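Local coordinates for protein 3-deoxy-manno-octulosonate cytidylyltransferase (Escherichia coli, PDB 1H7E) that activates the sugar acid KDO by transferring CMP to it from CTP, probably for incorporation into bacterial lipopolysaccharide, at residues V43-V48 / H85-D90; I91-Q96 / E108-G113; R79-M84 / Q184-L189; I5-R10 / P28-V33. All coordinates share one frame; numbering follows the deposited sequence.

Three of the four contacts fix segments onto the mixed sheet of a Rossmann-like nucleotidyltransferase fold. Contacts 2 and 4 are the core pair. Each lays a helix on one strand, 91-94 in contact 2 and 3-8 in contact 4, with aliphatic side chains alone; the two strands are neighbours. Contacts 1 and 3 are partly buried and more mixed. Contact 1 places a valine on a tryptophan that is also tied to a carboxylate. Contact 3 joins helix 76-86 to the end of helix 180-185 and the residues after it, through valine, methionine, glutamine and tyrosine. Both use helix 76-86 or its end. Backbone bonds join the strands: Trp-47 to Ile-5 and Ile-7, Ile-93 and Leu-95 to Val-6.

Contact 1 of 4, residues V43-V48 / H85-D90; sequences VAEVWV and HKVEAD
Val-87 lies against the indole of Trp-47, and these two residues carry most of the contact. Val-87 CG2 sits over one ring face as a CH-pi partner, 4.1 Å from the centroid of the Trp-47 five-membered ring and 20° off its normal. The methyl is shifted toward the rim of the indole and also lies near CE2. The other branch, Val-87 CG1, reaches Trp-47 NE1 at 3.7 Å. It is anti to its own backbone N (chi1 175°), which leaves CG2 for the ring face. An in-plane hydrogen bond to Glu-45, two residues earlier, limits the turning of the ring. Trp-47 NE1 donates to Glu-45 OE1 at 2.7 Å, with an N-H...O angle of 155°. The acceptor lies in the ring plane and is met on the anti side of the carboxylate. Glu-45 OE2 turns to Lys-2 in a salt bridge, so both oxygens are engaged. An alanine at Trp-47 is likely to leave Val-87 without its aromatic cover and Glu-45 OE1 without its N-H mate. Strand 45-50 runs between strands 65-68 and 3-8 in the sheet. Val-46 packs on Tyr-34, Ala-37 and Leu-38 of helix 29-38, while Trp-47 meets the turn that follows helix 76-86 on the other face. That turn leads into strand 91-94, and Val-87 O is hydrogen-bonded to the hydroxyl of Tyr-92.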
loop_
_atom_site.group_PDB
_atom_site.type_symbol
_atom_site.label_atom_id
_atom_site.label_comp_id
_atom_site.label_asym_id
_atom_site.label_seq_id
_atom_site.Cartn_x
_atom_site.Cartn_y
_atom_site.Cartn_z
ATOM N N VAL A 43 -9.052 5.228 29.949
ATOM C CA VAL A 43 -8.086 4.164 30.185
ATOM C C VAL A 43 -8.171 3.697 31.640
ATOM O O VAL A 43 -8.082 4.500 32.574
ATOM C CB VAL A 43 -6.657 4.658 29.836
ATOM C CG1 VAL A 43 -5.591 3.623 30.239
ATOM C CG2 VAL A 43 -6.589 4.940 28.330
ATOM N N ALA A 44 -8.327 2.389 31.817
ATOM C CA ALA A 44 -8.454 1.778 33.143
ATOM C C ALA A 44 -7.152 1.612 33.914
ATOM O O ALA A 44 -7.102 1.872 35.112
ATOM C CB ALA A 44 -9.154 0.443 33.024
ATOM N N GLU A 45 -6.105 1.151 33.241
ATOM C CA GLU A 45 -4.814 0.942 33.900
ATOM C C GLU A 45 -3.679 1.265 32.955
ATOM O O GLU A 45 -3.828 1.179 31.739
ATOM C CB GLU A 45 -4.641 -0.530 34.313
ATOM C CG GLU A 45 -5.722 -1.133 35.206
ATOM C CD GLU A 45 -5.713 -2.659 35.187
ATOM O OE1 GLU A 45 -4.621 -3.256 35.064
ATOM O OE2 GLU A 45 -6.804 -3.267 35.288
ATOM N N VAL A 46 -2.523 1.557 33.527
ATOM C CA VAL A 46 -1.334 1.851 32.763
ATOM C C VAL A 46 -0.228 0.958 33.305
ATOM O O VAL A 46 0.028 0.926 34.513
ATOM C CB VAL A 46 -0.925 3.342 32.864
ATOM C CG1 VAL A 46 0.356 3.588 32.073
ATOM C CG2 VAL A 46 -2.041 4.229 32.322
ATOM N N TRP A 47 0.406 0.215 32.402
ATOM C CA TRP A 47 1.486 -0.713 32.747
ATOM C C TRP A 47 2.777 -0.495 31.978
ATOM O O TRP A 47 2.746 -0.173 30.799
ATOM C CB TRP A 47 1.052 -2.135 32.412
ATOM C CG TRP A 47 -0.034 -2.656 33.258
ATOM C CD1 TRP A 47 -1.384 -2.462 33.098
ATOM C CD2 TRP A 47 0.120 -3.517 34.387
ATOM N NE1 TRP A 47 -2.075 -3.164 34.059
ATOM C CE2 TRP A 47 -1.175 -3.819 34.862
ATOM C CE3 TRP A 47 1.235 -4.071 35.036
ATOM C CZ2 TRP A 47 -1.390 -4.653 35.966
ATOM C CZ3 TRP A 47 1.023 -4.895 36.127
ATOM C CH2 TRP A 47 -0.280 -5.179 36.578
ATOM N N VAL A 48 3.906 -0.776 32.620
ATOM C CA VAL A 48 5.216 -0.694 31.982
ATOM C C VAL A 48 5.659 -2.153 31.840
ATOM O O VAL A 48 5.663 -2.907 32.825
ATOM C CB VAL A 48 6.252 0.069 32.838
ATOM C CG1 VAL A 48 7.625 -0.019 32.205
ATOM C CG2 VAL A 48 5.848 1.521 32.998
ATOM N N HIS A 85 -1.942 -11.943 27.944
ATOM C CA HIS A 85 -2.412 -13.143 28.653
ATOM C C HIS A 85 -2.630 -12.925 30.148
ATOM O O HIS A 85 -3.506 -13.554 30.749
ATOM C CB HIS A 85 -1.431 -14.281 28.469
ATOM C CG HIS A 85 -1.486 -14.892 27.114
ATOM N ND1 HIS A 85 -2.634 -15.457 26.602
ATOM C CD2 HIS A 85 -0.534 -15.037 26.167
ATOM C CE1 HIS A 85 -2.383 -15.925 25.392
ATOM N NE2 HIS A 85 -1.117 -15.683 25.104
ATOM N N LYS A 86 -1.830 -12.027 30.719
ATOM C CA LYS A 86 -1.876 -11.680 32.135
ATOM C C LYS A 86 -2.723 -10.481 32.509
ATOM O O LYS A 86 -3.290 -10.463 33.592
ATOM C CB LYS A 86 -0.464 -11.498 32.677
ATOM C CG LYS A 86 0.278 -12.802 32.732
ATOM C CD LYS A 86 1.664 -12.651 33.290
ATOM C CE LYS A 86 2.298 -14.019 33.454
ATOM N NZ LYS A 86 3.631 -13.888 34.067
ATOM N N VAL A 87 -2.781 -9.467 31.644
ATOM C CA VAL A 87 -3.577 -8.266 31.911
ATOM C C VAL A 87 -4.785 -8.259 30.993
ATOM O O VAL A 87 -4.650 -8.095 29.775
ATOM C CB VAL A 87 -2.753 -6.983 31.677
ATOM C CG1 VAL A 87 -3.630 -5.752 31.835
ATOM C CG2 VAL A 87 -1.572 -6.933 32.624
ATOM N N GLU A 88 -5.974 -8.398 31.578
ATOM C CA GLU A 88 -7.191 -8.437 30.791
ATOM C C GLU A 88 -7.696 -7.062 30.323
ATOM O O GLU A 88 -7.740 -6.113 31.100
ATOM C CB GLU A 88 -8.285 -9.179 31.562
ATOM C CG GLU A 88 -9.600 -9.288 30.793
ATOM C CD GLU A 88 -10.696 -9.994 31.569
ATOM O OE1 GLU A 88 -10.619 -10.050 32.822
ATOM O OE2 GLU A 88 -11.645 -10.488 30.917
ATOM N N ALA A 89 -8.086 -6.979 29.050
ATOM C CA ALA A 89 -8.603 -5.750 28.457
ATOM C C ALA A 89 -9.200 -6.085 27.102
ATOM O O ALA A 89 -8.957 -7.147 26.559
ATOM C CB ALA A 89 -7.488 -4.716 28.300
ATOM N N ASP A 90 -10.066 -5.216 26.610
ATOM C CA ASP A 90 -10.665 -5.415 25.300
ATOM C C ASP A 90 -9.773 -4.704 24.267
ATOM O O ASP A 90 -9.672 -5.148 23.129
ATOM C CB ASP A 90 -12.058 -4.798 25.264
ATOM C CG ASP A 90 -12.994 -5.408 26.297
ATOM O OD1 ASP A 90 -13.074 -6.651 26.350
ATOM O OD2 ASP A 90 -13.641 -4.652 27.060
#

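Contact 2 of 4, residues I91-Q96 / E108-G113; sequences IYINLQ and ETLLQG
Ile-93 and Leu-111 form the centre of this buried contact, and their side chains meet at about a right angle. Ile-93 CD1 points at the branch point of the leucine, 3.8 Å from Leu-111 CG. Ile-91, two residues earlier on the same face of the strand, meets a different part of the same leucine. Ile-91 CD1 lies 4.1 Å from Leu-111 CD2, and the two side chains run at a slant. Leu-111 therefore spans both isoleucines. Its CB does not head straight for the strand. The chi1 of -131° is far from a staggered value and swings the branched end over to them. Both isoleucines hold CG1 anti to the carbonyl carbon (chi1 -66° at Ile-93), and their extended CD1 ends lead toward the helix. The other branch of Ile-93 goes to the preceding helix residue, with Ile-93 CG2 4.5 Å from Leu-110 CD2, a looser touch. Leu-110 also leans on Ile-175 and Ala-177 of strand 169-179, the other sheet neighbour of this strand. No hydrogen bond links the two segments, so apolar surface does the joining. Val-107 and Met-114 extend the helix face in both directions along the strand. The axes of strand 91-94 and helix 108-113 come within 10.4 Å, with their directions 152° apart. A near-antiparallel helix laid on the strand that precedes it is characteristic of the beta-alpha units of an alpha/beta fold, here the Rossmann-like part of this GT-A-type nucleotidyltransferase.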
loop_
_atom_site.group_PDB
_atom_site.type_symbol
_atom_site.label_atom_id
_atom_site.label_comp_id
_atom_site.label_asym_id
_atom_site.label_seq_id
_atom_site.Cartn_x
_atom_site.Cartn_y
_atom_site.Cartn_z
ATOM N N ILE A 91 -9.137 -3.606 24.689
ATOM C CA ILE A 91 -8.269 -2.793 23.822
ATOM C C ILE A 91 -6.938 -2.491 24.485
ATOM O O ILE A 91 -6.905 -1.983 25.603
ATOM C CB ILE A 91 -8.945 -1.436 23.487
ATOM C CG1 ILE A 91 -10.237 -1.674 22.690
ATOM C CG2 ILE A 91 -7.969 -0.521 22.731
ATOM C CD1 ILE A 91 -11.141 -0.474 22.621
ATOM N N TYR A 92 -5.840 -2.800 23.798
ATOM C CA TYR A 92 -4.501 -2.550 24.324
ATOM C C TYR A 92 -3.838 -1.480 23.480
ATOM O O TYR A 92 -3.790 -1.593 22.254
ATOM C CB TYR A 92 -3.636 -3.805 24.244
ATOM C CG TYR A 92 -4.150 -4.964 25.068
ATOM C CD1 TYR A 92 -5.156 -5.788 24.582
ATOM C CD2 TYR A 92 -3.636 -5.219 26.348
ATOM C CE1 TYR A 92 -5.651 -6.842 25.353
ATOM C CE2 TYR A 92 -4.121 -6.269 27.129
ATOM C CZ TYR A 92 -5.125 -7.071 26.626
ATOM O OH TYR A 92 -5.621 -8.116 27.375
ATOM N N ILE A 93 -3.319 -0.454 24.134
ATOM C CA ILE A 93 -2.637 0.640 23.449
ATOM C C ILE A 93 -1.167 0.486 23.774
ATOM O O ILE A 93 -0.778 0.368 24.942
ATOM C CB ILE A 93 -3.147 2.008 23.931
ATOM C CG1 ILE A 93 -4.600 2.183 23.513
ATOM C CG2 ILE A 93 -2.277 3.149 23.366
ATOM C CD1 ILE A 93 -5.290 3.301 24.235
ATOM N N ASN A 94 -0.342 0.452 22.739
ATOM C CA ASN A 94 1.088 0.293 22.920
ATOM C C ASN A 94 1.748 1.639 22.654
ATOM O O ASN A 94 1.695 2.135 21.533
ATOM C CB ASN A 94 1.595 -0.749 21.930
ATOM C CG ASN A 94 2.881 -1.406 22.371
ATOM O OD1 ASN A 94 2.998 -1.864 23.514
ATOM N ND2 ASN A 94 3.845 -1.505 21.452
ATOM N N LEU A 95 2.279 2.258 23.705
ATOM C CA LEU A 95 2.975 3.544 23.628
ATOM C C LEU A 95 4.464 3.307 23.698
ATOM O O LEU A 95 4.911 2.447 24.439
ATOM C CB LEU A 95 2.657 4.407 24.841
ATOM C CG LEU A 95 1.370 5.192 24.959
ATOM C CD1 LEU A 95 1.555 6.193 26.098
ATOM C CD2 LEU A 95 1.095 5.929 23.671
ATOM N N GLN A 96 5.248 4.134 23.022
ATOM C CA GLN A 96 6.702 3.981 23.081
ATOM C C GLN A 96 7.284 4.603 24.362
ATOM O O GLN A 96 6.928 5.718 24.738
ATOM C CB GLN A 96 7.344 4.566 21.821
ATOM C CG GLN A 96 6.959 3.797 20.551
ATOM C CD GLN A 96 6.988 2.279 20.764
ATOM O OE1 GLN A 96 8.049 1.695 21.014
ATOM N NE2 GLN A 96 5.814 1.643 20.705
ATOM N N GLU A 108 -6.232 9.701 23.001
ATOM C CA GLU A 108 -7.685 9.706 23.117
ATOM C C GLU A 108 -8.351 9.600 21.745
ATOM O O GLU A 108 -9.384 8.933 21.596
ATOM C CB GLU A 108 -8.160 10.959 23.858
ATOM C CG GLU A 108 -7.914 10.878 25.356
ATOM C CD GLU A 108 -8.188 12.177 26.109
ATOM O OE1 GLU A 108 -8.833 13.095 25.555
ATOM O OE2 GLU A 108 -7.735 12.273 27.269
ATOM N N THR A 109 -7.747 10.250 20.744
ATOM C CA THR A 109 -8.244 10.220 19.359
ATOM C C THR A 109 -8.192 8.780 18.869
ATOM O O THR A 109 -9.140 8.274 18.280
ATOM C CB THR A 109 -7.358 11.104 18.422
ATOM O OG1 THR A 109 -7.600 12.486 18.699
ATOM C CG2 THR A 109 -7.661 10.837 16.947
ATOM N N LEU A 110 -7.089 8.116 19.177
ATOM C CA LEU A 110 -6.877 6.734 18.788
ATOM C C LEU A 110 -7.915 5.835 19.460
ATOM O O LEU A 110 -8.605 5.063 18.791
ATOM C CB LEU A 110 -5.459 6.342 19.187
ATOM C CG LEU A 110 -4.860 5.013 18.775
ATOM C CD1 LEU A 110 -4.735 4.960 17.268
ATOM C CD2 LEU A 110 -3.491 4.898 19.423
ATOM N N LEU A 111 -8.103 6.015 20.770
ATOM C CA LEU A 111 -9.067 5.206 21.536
ATOM C C LEU A 111 -10.497 5.429 21.062
ATOM O O LEU A 111 -11.284 4.481 21.003
ATOM C CB LEU A 111 -8.980 5.522 23.035
ATOM C CG LEU A 111 -8.884 4.385 24.056
ATOM C CD1 LEU A 111 -9.250 4.950 25.406
ATOM C CD2 LEU A 111 -9.804 3.231 23.715
ATOM N N GLN A 112 -10.836 6.682 20.754
ATOM C CA GLN A 112 -12.170 7.015 20.262
ATOM C C GLN A 112 -12.435 6.325 18.910
ATOM O O GLN A 112 -13.550 5.861 18.641
ATOM C CB GLN A 112 -12.334 8.539 20.125
ATOM C CG GLN A 112 -13.793 8.988 19.920
ATOM C CD GLN A 112 -14.751 8.322 20.918
ATOM O OE1 GLN A 112 -14.777 8.674 22.104
ATOM N NE2 GLN A 112 -15.511 7.331 20.447
ATOM N N GLY A 113 -11.407 6.266 18.067
ATOM C CA GLY A 113 -11.546 5.616 16.779
ATOM C C GLY A 113 -11.904 4.147 16.946
ATOM O O GLY A 113 -12.763 3.638 16.217
#

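Contact 3 of 4, residues R79-M84 / Q184-L189; sequences RLVEVM and QNYSQL
Val-81 CG2 approaches the Tyr-186 ring obliquely, nearest to CD2. Val-81 CG2 is 4.2 Å from Tyr-186 CD2 and 4.0 Å from Tyr-186 CB, so the CB and the near side of the ring share the contact. Arg-204 and Leu-205 of helix 203-207 also touch Tyr-186, and its hydroxyl is hydrogen-bonded to Glu-201. The side chains of Val-81 and Tyr-186 stand at about a right angle. The second pair is Met-84 with Gln-184. Met-84 starts with CG anti to the backbone N (chi1 176°), then bends at chi2 and chi3, which curls its thioether end toward the other helix. Met-84 CE lies 3.8 Å from Gln-184 N, and Met-84 SD is 3.9 Å from Gln-184 CG. The glutamine offers its backbone and the base of its chain, while its CB points away from helix 76-86. No hydrogen bond crosses between the segments. Leu-183, one residue earlier, touches Leu-80, Val-81 and Met-84, and so continues the apolar seam. Met-84 O accepts a bond from Arg-180 NH1. The contact joins helix 76-86, which packs on strand 91-94, Leu-80 on Asn-94 and Met-84 on Tyr-92, to the end of helix 180-185, which follows strand 169-179.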
loop_
_atom_site.group_PDB
_atom_site.type_symbol
_atom_site.label_atom_id
_atom_site.label_comp_id
_atom_site.label_asym_id
_atom_site.label_seq_id
_atom_site.Cartn_x
_atom_site.Cartn_y
_atom_site.Cartn_z
ATOM N N ARG A 79 6.101 -8.928 22.828
ATOM C CA ARG A 79 6.128 -8.553 24.240
ATOM C C ARG A 79 4.722 -8.188 24.727
ATOM O O ARG A 79 4.334 -8.536 25.843
ATOM C CB ARG A 79 7.098 -7.403 24.467
ATOM C CG ARG A 79 7.066 -6.807 25.873
ATOM C CD ARG A 79 8.228 -5.809 26.103
ATOM N NE ARG A 79 9.432 -6.466 26.623
ATOM C CZ ARG A 79 10.384 -7.029 25.881
ATOM N NH1 ARG A 79 10.314 -7.013 24.555
ATOM N NH2 ARG A 79 11.362 -7.701 26.468
ATOM N N LEU A 80 3.945 -7.519 23.874
ATOM C CA LEU A 80 2.567 -7.140 24.206
ATOM C C LEU A 80 1.655 -8.384 24.284
ATOM O O LEU A 80 0.690 -8.389 25.044
ATOM C CB LEU A 80 2.019 -6.128 23.175
ATOM C CG LEU A 80 0.639 -5.491 23.368
ATOM C CD1 LEU A 80 0.606 -4.671 24.634
ATOM C CD2 LEU A 80 0.331 -4.598 22.189
ATOM N N VAL A 81 1.945 -9.417 23.489
ATOM C CA VAL A 81 1.154 -10.659 23.500
ATOM C C VAL A 81 1.312 -11.354 24.869
ATOM O O VAL A 81 0.335 -11.838 25.460
ATOM C CB VAL A 81 1.567 -11.613 22.325
ATOM C CG1 VAL A 81 0.979 -13.005 22.505
ATOM C CG2 VAL A 81 1.070 -11.037 20.996
ATOM N N GLU A 82 2.534 -11.353 25.388
ATOM C CA GLU A 82 2.777 -11.940 26.693
ATOM C C GLU A 82 2.012 -11.157 27.770
ATOM O O GLU A 82 1.436 -11.761 28.672
ATOM C CB GLU A 82 4.259 -11.960 27.042
ATOM C CG GLU A 82 4.509 -12.627 28.386
ATOM C CD GLU A 82 5.936 -12.512 28.881
ATOM O OE1 GLU A 82 6.798 -11.957 28.162
ATOM O OE2 GLU A 82 6.207 -12.984 30.010
ATOM N N VAL A 83 2.017 -9.826 27.685
ATOM C CA VAL A 83 1.302 -9.009 28.659
ATOM C C VAL A 83 -0.200 -9.269 28.578
ATOM O O VAL A 83 -0.892 -9.321 29.601
ATOM C CB VAL A 83 1.563 -7.478 28.443
ATOM C CG1 VAL A 83 0.632 -6.646 29.339
ATOM C CG2 VAL A 83 3.016 -7.149 28.742
ATOM N N MET A 84 -0.701 -9.426 27.355
ATOM C CA MET A 84 -2.122 -9.654 27.106
ATOM C C MET A 84 -2.706 -10.861 27.856
ATOM O O MET A 84 -3.840 -10.815 28.318
ATOM C CB MET A 84 -2.369 -9.788 25.594
ATOM C CG MET A 84 -3.802 -10.125 25.178
ATOM S SD MET A 84 -4.125 -11.910 25.100
ATOM C CE MET A 84 -2.858 -12.463 23.894
ATOM N N GLN A 184 -4.385 -12.294 20.369
ATOM C CA GLN A 184 -4.548 -13.734 20.655
ATOM C C GLN A 184 -4.160 -14.604 19.466
ATOM O O GLN A 184 -3.704 -15.740 19.631
ATOM C CB GLN A 184 -5.990 -14.066 21.028
ATOM C CG GLN A 184 -6.400 -13.504 22.369
ATOM C CD GLN A 184 -7.836 -13.808 22.726
ATOM O OE1 GLN A 184 -8.761 -13.426 22.012
ATOM N NE2 GLN A 184 -8.030 -14.468 23.856
ATOM N N ASN A 185 -4.368 -14.072 18.265
ATOM C CA ASN A 185 -4.050 -14.784 17.031
ATOM C C ASN A 185 -2.731 -14.349 16.390
ATOM O O ASN A 185 -2.325 -14.913 15.377
ATOM C CB ASN A 185 -5.179 -14.584 16.009
ATOM C CG ASN A 185 -6.501 -15.142 16.485
ATOM O OD1 ASN A 185 -6.560 -16.248 17.030
ATOM N ND2 ASN A 185 -7.573 -14.377 16.289
ATOM N N TYR A 186 -2.023 -13.425 17.028
ATOM C CA TYR A 186 -0.799 -12.882 16.469
ATOM C C TYR A 186 0.363 -13.806 16.241
ATOM O O TYR A 186 1.000 -13.724 15.194
ATOM C CB TYR A 186 -0.303 -11.676 17.272
ATOM C CG TYR A 186 0.837 -10.936 16.593
ATOM C CD1 TYR A 186 0.594 -10.019 15.550
ATOM C CD2 TYR A 186 2.158 -11.158 16.977
ATOM C CE1 TYR A 186 1.656 -9.346 14.913
ATOM C CE2 TYR A 186 3.221 -10.491 16.350
ATOM C CZ TYR A 186 2.962 -9.591 15.325
ATOM O OH TYR A 186 4.024 -8.943 14.754
ATOM N N SER A 187 0.670 -14.650 17.223
ATOM C CA SER A 187 1.822 -15.556 17.116
ATOM C C SER A 187 1.740 -16.610 16.012
ATOM O O SER A 187 2.730 -17.256 15.713
ATOM C CB SER A 187 2.110 -16.226 18.471
ATOM O OG SER A 187 1.126 -17.203 18.774
ATOM N N GLN A 188 0.552 -16.802 15.443
ATOM C CA GLN A 188 0.354 -17.753 14.355
ATOM C C GLN A 188 0.610 -17.127 12.958
ATOM O O GLN A 188 0.637 -17.845 11.959
ATOM C CB GLN A 188 -1.073 -18.332 14.391
ATOM C CG GLN A 188 -1.432 -19.104 15.679
ATOM C CD GLN A 188 -0.355 -20.103 16.117
ATOM O OE1 GLN A 188 0.220 -20.826 15.298
ATOM N NE2 GLN A 188 -0.080 -20.140 17.419
ATOM N N LEU A 189 0.748 -15.801 12.880
ATOM C CA LEU A 189 0.985 -15.128 11.600
ATOM C C LEU A 189 2.426 -15.315 11.142
ATOM O O LEU A 189 3.382 -15.184 11.918
ATOM C CB LEU A 189 0.709 -13.633 11.707
ATOM C CG LEU A 189 -0.683 -13.204 12.144
ATOM C CD1 LEU A 189 -0.758 -11.695 12.213
ATOM C CD2 LEU A 189 -1.688 -13.770 11.184
#

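Contact 4 of 4, residues I5-R10 / P28-V33; sequences IVIPAR and PMIQHV
Ile-30 and Val-33 face the strand from the start of a helix whose first turn closes on Pro-28 O. That carbonyl accepts Gln-31 N at 2.9 Å and, more weakly, His-32 N at 3.5 Å, with Pro-28 at the N-cap. The helix belongs to a beta-alpha-beta crossover. Strand 3-8 leads by a long connection that includes the short strands 23-24 and 27-28 to helix 29-38, and this to strand 45-50, the parallel neighbour of strand 3-8 in the Rossmann-like sheet. Ile-7 is the main strand residue. Its backbone N is held by Trp-47 O, and its side chain is split between two helix residues. Ile-7 CG2 reaches Ile-30 CD1 at 3.8 Å. Ile-7 CD1 reaches Val-33 CG1, also at 3.8 Å, as the two side chains slide past each other in opposite directions. The chains of Ile-7 and Ile-30 cross obliquely. With an alanine in place of Ile-7, a gap would probably open beside Val-33 CG1, and Ile-30 CD1 would probably be left with more room to turn. The contact runs one residue past the strand, to Ala-9. This residue begins the loop that follows strand 3-8, consistent with the nucleotide-binding loop at this place in related enzymes, and its carbonyl O is hydrogen-bonded to Thr-50 OG1. Ile-30 carries CG1 anti to its backbone N (chi1 -164°) and extends CD1 toward this loop. The fit is tight: Ile-30 CD1 and Ala-9 CB are 3.4 Å apart, closer than usual for two carbons.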
loop_
_atom_site.group_PDB
_atom_site.type_symbol
_atom_site.label_atom_id
_atom_site.label_comp_id
_atom_site.label_asym_id
_atom_site.label_seq_id
_atom_site.Cartn_x
_atom_site.Cartn_y
_atom_site.Cartn_z
ATOM N N ILE A 5 -3.183 0.835 28.775
ATOM C CA ILE A 5 -2.018 1.332 28.063
ATOM C C ILE A 5 -0.818 0.546 28.539
ATOM O O ILE A 5 -0.627 0.373 29.741
ATOM C CB ILE A 5 -1.765 2.827 28.323
ATOM C CG1 ILE A 5 -2.824 3.660 27.610
ATOM C CG2 ILE A 5 -0.347 3.212 27.903
ATOM C CD1 ILE A 5 -2.764 5.126 27.956
ATOM N N VAL A 6 -0.039 0.021 27.593
ATOM C CA VAL A 6 1.165 -0.732 27.918
ATOM C C VAL A 6 2.349 0.031 27.340
ATOM O O VAL A 6 2.344 0.415 26.165
ATOM C CB VAL A 6 1.137 -2.176 27.341
ATOM C CG1 VAL A 6 2.441 -2.886 27.650
ATOM C CG2 VAL A 6 -0.021 -2.952 27.923
ATOM N N ILE A 7 3.347 0.289 28.174
ATOM C CA ILE A 7 4.533 1.015 27.762
ATOM C C ILE A 7 5.743 0.088 27.815
ATOM O O ILE A 7 6.195 -0.281 28.897
ATOM C CB ILE A 7 4.813 2.211 28.705
ATOM C CG1 ILE A 7 3.611 3.156 28.759
ATOM C CG2 ILE A 7 6.073 2.971 28.252
ATOM C CD1 ILE A 7 3.661 4.099 29.947
ATOM N N PRO A 8 6.236 -0.372 26.648
ATOM C CA PRO A 8 7.409 -1.258 26.587
ATOM C C PRO A 8 8.613 -0.410 26.986
ATOM O O PRO A 8 8.819 0.673 26.432
ATOM C CB PRO A 8 7.504 -1.609 25.097
ATOM C CG PRO A 8 6.121 -1.459 24.607
ATOM C CD PRO A 8 5.650 -0.205 25.307
ATOM N N ALA A 9 9.405 -0.877 27.938
ATOM C CA ALA A 9 10.550 -0.098 28.380
ATOM C C ALA A 9 11.754 -0.973 28.657
ATOM O O ALA A 9 11.976 -1.389 29.794
ATOM C CB ALA A 9 10.191 0.713 29.627
ATOM N N ARG A 10 12.514 -1.279 27.610
ATOM C CA ARG A 10 13.717 -2.078 27.781
ATOM C C ARG A 10 14.959 -1.182 27.975
ATOM O O ARG A 10 15.147 -0.179 27.272
ATOM C CB ARG A 10 13.873 -3.121 26.660
ATOM C CG ARG A 10 13.601 -2.652 25.239
ATOM C CD ARG A 10 13.499 -3.849 24.285
ATOM N NE ARG A 10 14.619 -4.786 24.429
ATOM C CZ ARG A 10 14.528 -6.109 24.268
ATOM N NH1 ARG A 10 13.367 -6.673 23.950
ATOM N NH2 ARG A 10 15.597 -6.876 24.451
ATOM N N PRO A 28 12.917 10.387 35.614
ATOM C CA PRO A 28 13.429 9.469 34.587
ATOM C C PRO A 28 12.491 9.589 33.380
ATOM O O PRO A 28 11.296 9.903 33.539
ATOM C CB PRO A 28 13.262 8.097 35.237
ATOM C CG PRO A 28 13.280 8.403 36.710
ATOM C CD PRO A 28 12.465 9.648 36.801
ATOM N N MET A 29 13.006 9.334 32.180
ATOM C CA MET A 29 12.172 9.443 30.992
ATOM C C MET A 29 10.901 8.599 31.083
ATOM O O MET A 29 9.803 9.081 30.750
ATOM C CB MET A 29 12.956 9.090 29.730
ATOM C CG MET A 29 12.097 9.158 28.470
ATOM S SD MET A 29 13.064 9.111 26.974
ATOM C CE MET A 29 13.765 7.443 27.095
ATOM N N ILE A 30 11.051 7.366 31.574
ATOM C CA ILE A 30 9.917 6.445 31.726
ATOM C C ILE A 30 8.798 7.048 32.618
ATOM O O ILE A 30 7.599 6.822 32.366
ATOM C CB ILE A 30 10.402 5.041 32.216
ATOM C CG1 ILE A 30 9.318 3.982 32.013
ATOM C CG2 ILE A 30 10.808 5.085 33.661
ATOM C CD1 ILE A 30 8.941 3.763 30.561
ATOM N N GLN A 31 9.174 7.896 33.582
ATOM C CA GLN A 31 8.168 8.520 34.442
ATOM C C GLN A 31 7.309 9.556 33.692
ATOM O O GLN A 31 6.087 9.628 33.900
ATOM C CB GLN A 31 8.805 9.142 35.683
ATOM C CG GLN A 31 7.753 9.758 36.639
ATOM C CD GLN A 31 8.351 10.207 37.965
ATOM O OE1 GLN A 31 9.446 9.789 38.333
ATOM N NE2 GLN A 31 7.647 11.071 38.670
ATOM N N HIS A 32 7.938 10.330 32.802
ATOM C CA HIS A 32 7.222 11.339 32.013
ATOM C C HIS A 32 6.170 10.680 31.128
ATOM O O HIS A 32 5.042 11.183 30.998
ATOM C CB HIS A 32 8.194 12.124 31.124
ATOM C CG HIS A 32 9.051 13.088 31.875
ATOM N ND1 HIS A 32 8.574 14.296 32.343
ATOM C CD2 HIS A 32 10.349 13.019 32.252
ATOM C CE1 HIS A 32 9.547 14.929 32.976
ATOM N NE2 HIS A 32 10.632 14.177 32.934
ATOM N N VAL A 33 6.543 9.548 30.524
ATOM C CA VAL A 33 5.613 8.821 29.665
ATOM C C VAL A 33 4.464 8.270 30.497
ATOM O O VAL A 33 3.290 8.364 30.111
ATOM C CB VAL A 33 6.311 7.663 28.904
ATOM C CG1 VAL A 33 5.283 6.903 28.044
ATOM C CG2 VAL A 33 7.425 8.221 28.022
#